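Local structure of phospholipase C-beta (PLC-beta) (3QR0) at residues Tyr142-Glu154 against Leu306-Leu319. The protein is a multidomain calcium-binding member of the phospholipase C-beta family, combining PH, EF-hand, TIM-barrel-like X and Y, and C2 domains in one chain. Sequence-based numbering, arbitrary orientation.
Sequences YNLLSLNKNQLGE and LMCEENNLTPMHRL
N150, at the N-cap position of helix 151-165, pushes its amide into the turn that follows helix 299-307; the contact joins the loop between helices 144-147 and 151-165, near the rough end of the PH region, to that turn in the EF-hand-like region, alongside strand 746-751 of the C2 domain. This end is tightly packed. With its CG anti to the backbone N (chi1 -157°), N150 ND2 donates to C308 O at 2.9 Å from above the carbonyl plane; N311 N takes the other face. Asparagine suits the place, being short and ending in an N-H that a backbone carbonyl can accept. L152 N bonds to M307 O at 3.0 Å, while L152 lays CD2 on C308 CB and, with M307, packs on F219. E309, bent at chi2, offers OE2 by its syn lone pair to N150 N (2.9 Å, 175°), and OE1 takes ND2 of N312. N312 ND2 also donates to N148 O at 2.8 Å, while OD1 of N312 closes an Asx turn onto T314 N. Toward 316-319 the contact loosens into apolar touches, where the partly exposed L144 and M316 meet the buried L319 and L145: L144 CB lies 4.1 Å from L319 CD2, and slender, flexible M316 reaches over until SD meets L145 CD2 at 3.6 Å.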
# COMPACT_ATOMS: atom_id res chain seq x y z
N TYR A 142 -5.56 10.41 -0.00
CA TYR A 142 -4.49 9.78 0.77
C TYR A 142 -4.77 9.74 2.27
O TYR A 142 -3.87 9.58 3.08
CB TYR A 142 -3.15 10.46 0.46
CG TYR A 142 -2.68 10.06 -0.91
CD1 TYR A 142 -1.83 8.98 -1.09
CD2 TYR A 142 -3.17 10.70 -2.04
CE1 TYR A 142 -1.43 8.58 -2.36
CE2 TYR A 142 -2.79 10.30 -3.32
CZ TYR A 142 -1.91 9.24 -3.47
OH TYR A 142 -1.53 8.84 -4.73
N ASN A 143 -6.05 9.86 2.64
CA ASN A 143 -6.42 9.78 4.05
C ASN A 143 -6.39 8.33 4.54
O ASN A 143 -7.19 7.49 4.11
CB ASN A 143 -7.79 10.41 4.27
CG ASN A 143 -8.11 10.57 5.73
OD1 ASN A 143 -8.35 9.59 6.44
ND2 ASN A 143 -8.12 11.81 6.20
N LEU A 144 -5.48 8.04 5.46
CA LEU A 144 -5.26 6.67 5.93
C LEU A 144 -6.45 6.09 6.68
O LEU A 144 -6.74 4.90 6.57
CB LEU A 144 -3.99 6.58 6.78
CG LEU A 144 -2.70 6.78 5.98
CD1 LEU A 144 -1.48 6.83 6.91
CD2 LEU A 144 -2.54 5.69 4.92
N LEU A 145 -7.16 6.91 7.45
CA LEU A 145 -8.36 6.44 8.12
C LEU A 145 -9.43 6.01 7.11
O LEU A 145 -10.03 4.96 7.27
CB LEU A 145 -8.93 7.49 9.08
CG LEU A 145 -8.11 7.68 10.35
CD1 LEU A 145 -8.70 8.81 11.18
CD2 LEU A 145 -8.05 6.37 11.14
N SER A 146 -9.65 6.83 6.08
CA SER A 146 -10.61 6.52 5.03
C SER A 146 -10.23 5.24 4.29
O SER A 146 -11.07 4.38 4.04
CB SER A 146 -10.72 7.68 4.04
OG SER A 146 -11.63 7.38 3.00
N LEU A 147 -8.95 5.12 3.96
CA LEU A 147 -8.42 3.95 3.28
C LEU A 147 -8.47 2.66 4.12
O LEU A 147 -8.43 1.56 3.56
CB LEU A 147 -6.97 4.21 2.86
CG LEU A 147 -6.79 5.25 1.75
CD1 LEU A 147 -5.31 5.54 1.54
CD2 LEU A 147 -7.46 4.78 0.45
N ASN A 148 -8.57 2.79 5.44
CA ASN A 148 -8.60 1.64 6.35
C ASN A 148 -9.93 1.39 7.06
O ASN A 148 -9.97 0.61 8.02
CB ASN A 148 -7.50 1.81 7.39
CG ASN A 148 -6.14 1.47 6.84
OD1 ASN A 148 -5.69 0.35 6.98
ND2 ASN A 148 -5.50 2.43 6.19
N LYS A 149 -11.01 2.01 6.60
CA LYS A 149 -12.27 1.90 7.32
C LYS A 149 -12.84 0.48 7.25
O LYS A 149 -12.60 -0.27 6.30
CB LYS A 149 -13.29 2.94 6.85
CG LYS A 149 -13.76 2.82 5.43
CD LYS A 149 -14.50 4.09 5.02
CE LYS A 149 -14.70 4.18 3.52
NZ LYS A 149 -13.42 4.12 2.78
N ASN A 150 -13.59 0.12 8.29
CA ASN A 150 -14.18 -1.21 8.41
C ASN A 150 -15.43 -1.27 7.53
O ASN A 150 -15.79 -0.27 6.91
CB ASN A 150 -14.49 -1.50 9.89
CG ASN A 150 -14.58 -3.00 10.20
OD1 ASN A 150 -14.49 -3.83 9.31
ND2 ASN A 150 -14.77 -3.33 11.48
N GLN A 151 -16.08 -2.42 7.49
CA GLN A 151 -17.21 -2.62 6.58
C GLN A 151 -18.39 -1.67 6.81
O GLN A 151 -19.03 -1.24 5.83
CB GLN A 151 -17.70 -4.07 6.63
CG GLN A 151 -18.57 -4.45 5.44
CD GLN A 151 -19.01 -5.89 5.49
OE1 GLN A 151 -20.21 -6.18 5.60
NE2 GLN A 151 -18.05 -6.81 5.42
N LEU A 152 -18.69 -1.33 8.06
CA LEU A 152 -19.76 -0.35 8.36
C LEU A 152 -19.45 1.02 7.75
O LEU A 152 -20.34 1.70 7.24
CB LEU A 152 -19.99 -0.20 9.87
CG LEU A 152 -21.21 0.64 10.28
CD1 LEU A 152 -22.51 -0.05 9.90
CD2 LEU A 152 -21.18 0.94 11.78
N GLY A 153 -18.18 1.41 7.81
CA GLY A 153 -17.72 2.63 7.13
C GLY A 153 -17.91 2.58 5.63
O GLY A 153 -18.25 3.59 5.00
N GLU A 154 -17.70 1.40 5.03
CA GLU A 154 -17.93 1.23 3.59
C GLU A 154 -19.42 1.24 3.26
O GLU A 154 -19.81 1.66 2.17
CB GLU A 154 -17.28 -0.05 3.07
CG GLU A 154 -15.76 0.01 2.99
CD GLU A 154 -15.23 0.97 1.91
OE1 GLU A 154 -16.02 1.46 1.07
OE2 GLU A 154 -14.01 1.23 1.91
N LEU A 306 -19.12 -5.60 15.22
CA LEU A 306 -18.10 -6.35 14.50
C LEU A 306 -17.68 -5.65 13.22
O LEU A 306 -16.55 -5.82 12.77
CB LEU A 306 -18.58 -7.77 14.19
CG LEU A 306 -18.71 -8.74 15.37
CD1 LEU A 306 -19.46 -9.99 14.91
CD2 LEU A 306 -17.35 -9.09 15.95
N MET A 307 -18.59 -4.85 12.67
CA MET A 307 -18.36 -4.12 11.43
C MET A 307 -17.91 -2.68 11.65
O MET A 307 -17.54 -2.03 10.69
CB MET A 307 -19.65 -4.06 10.61
CG MET A 307 -20.16 -5.39 10.09
SD MET A 307 -21.85 -5.24 9.50
CE MET A 307 -21.65 -4.13 8.10
N CYS A 308 -17.98 -2.18 12.88
CA CYS A 308 -17.73 -0.75 13.14
C CYS A 308 -16.26 -0.46 13.40
O CYS A 308 -15.45 -1.38 13.50
CB CYS A 308 -18.61 -0.23 14.28
SG CYS A 308 -18.01 -0.58 15.94
N GLU A 309 -15.92 0.82 13.52
CA GLU A 309 -14.53 1.25 13.72
C GLU A 309 -13.91 0.72 15.02
O GLU A 309 -12.70 0.49 15.06
CB GLU A 309 -14.41 2.78 13.68
CG GLU A 309 -14.54 3.37 12.28
CD GLU A 309 -13.64 2.67 11.27
OE1 GLU A 309 -12.40 2.65 11.48
OE2 GLU A 309 -14.18 2.12 10.29
N GLU A 310 -14.72 0.52 16.05
CA GLU A 310 -14.23 -0.04 17.31
C GLU A 310 -13.56 -1.40 17.12
O GLU A 310 -12.62 -1.74 17.85
CB GLU A 310 -15.38 -0.19 18.31
CG GLU A 310 -14.94 -0.38 19.76
CD GLU A 310 -14.33 0.89 20.36
OE1 GLU A 310 -14.84 1.99 20.06
OE2 GLU A 310 -13.36 0.77 21.13
N ASN A 311 -14.05 -2.16 16.14
CA ASN A 311 -13.50 -3.48 15.81
C ASN A 311 -12.61 -3.50 14.57
O ASN A 311 -12.33 -4.57 14.03
CB ASN A 311 -14.63 -4.51 15.64
CG ASN A 311 -14.14 -5.94 15.82
OD1 ASN A 311 -13.39 -6.23 16.74
ND2 ASN A 311 -14.55 -6.84 14.92
N ASN A 312 -12.14 -2.33 14.14
CA ASN A 312 -11.22 -2.24 13.00
C ASN A 312 -9.98 -3.10 13.24
O ASN A 312 -9.34 -3.02 14.30
CB ASN A 312 -10.83 -0.77 12.74
CG ASN A 312 -10.24 -0.53 11.34
OD1 ASN A 312 -9.38 -1.28 10.89
ND2 ASN A 312 -10.70 0.52 10.68
N LEU A 313 -9.65 -3.94 12.26
CA LEU A 313 -8.50 -4.83 12.38
C LEU A 313 -7.17 -4.07 12.39
O LEU A 313 -6.19 -4.54 12.95
CB LEU A 313 -8.50 -5.88 11.26
CG LEU A 313 -7.95 -5.47 9.89
CD1 LEU A 313 -6.42 -5.50 9.88
CD2 LEU A 313 -8.50 -6.38 8.81
N THR A 314 -7.14 -2.89 11.77
CA THR A 314 -5.91 -2.11 11.65
C THR A 314 -5.47 -1.51 12.99
O THR A 314 -6.25 -0.78 13.61
CB THR A 314 -6.08 -0.98 10.62
OG1 THR A 314 -6.48 -1.53 9.36
CG2 THR A 314 -4.78 -0.19 10.45
N PRO A 315 -4.24 -1.82 13.44
CA PRO A 315 -3.70 -1.21 14.66
C PRO A 315 -3.32 0.25 14.41
O PRO A 315 -2.36 0.53 13.70
CB PRO A 315 -2.47 -2.06 14.99
CG PRO A 315 -2.09 -2.72 13.70
CD PRO A 315 -3.32 -2.82 12.86
N MET A 316 -4.10 1.15 14.99
CA MET A 316 -3.96 2.58 14.68
C MET A 316 -2.60 3.15 15.09
O MET A 316 -2.07 4.00 14.39
CB MET A 316 -5.11 3.38 15.31
CG MET A 316 -6.46 3.12 14.64
SD MET A 316 -6.48 3.64 12.89
CE MET A 316 -7.77 2.58 12.22
N HIS A 317 -2.04 2.65 16.19
CA HIS A 317 -0.71 3.09 16.64
C HIS A 317 0.40 2.73 15.64
O HIS A 317 1.42 3.41 15.58
CB HIS A 317 -0.39 2.55 18.06
CG HIS A 317 -0.12 1.08 18.11
ND1 HIS A 317 -1.12 0.13 18.10
CD2 HIS A 317 1.05 0.39 18.17
CE1 HIS A 317 -0.59 -1.07 18.15
NE2 HIS A 317 0.73 -0.95 18.19
N ARG A 318 0.18 1.67 14.85
CA ARG A 318 1.11 1.29 13.78
C ARG A 318 0.82 2.02 12.47
O ARG A 318 1.75 2.33 11.72
CB ARG A 318 1.08 -0.22 13.54
CG ARG A 318 1.76 -1.04 14.62
CD ARG A 318 2.24 -2.40 14.08
NE ARG A 318 3.34 -2.29 13.12
CZ ARG A 318 3.28 -2.55 11.80
NH1 ARG A 318 2.14 -2.96 11.22
NH2 ARG A 318 4.36 -2.41 11.05
N LEU A 319 -0.45 2.25 12.17
CA LEU A 319 -0.86 2.94 10.95
C LEU A 319 -0.35 4.38 10.96
O LEU A 319 0.15 4.87 9.95
CB LEU A 319 -2.38 2.94 10.80
CG LEU A 319 -2.97 3.59 9.54
CD1 LEU A 319 -2.54 2.84 8.29
CD2 LEU A 319 -4.48 3.66 9.63
O HOH W 1 -10.10 3.47 9.67
O HOH W 2 -13.16 -5.97 11.86
O HOH W 3 -16.57 1.22 10.24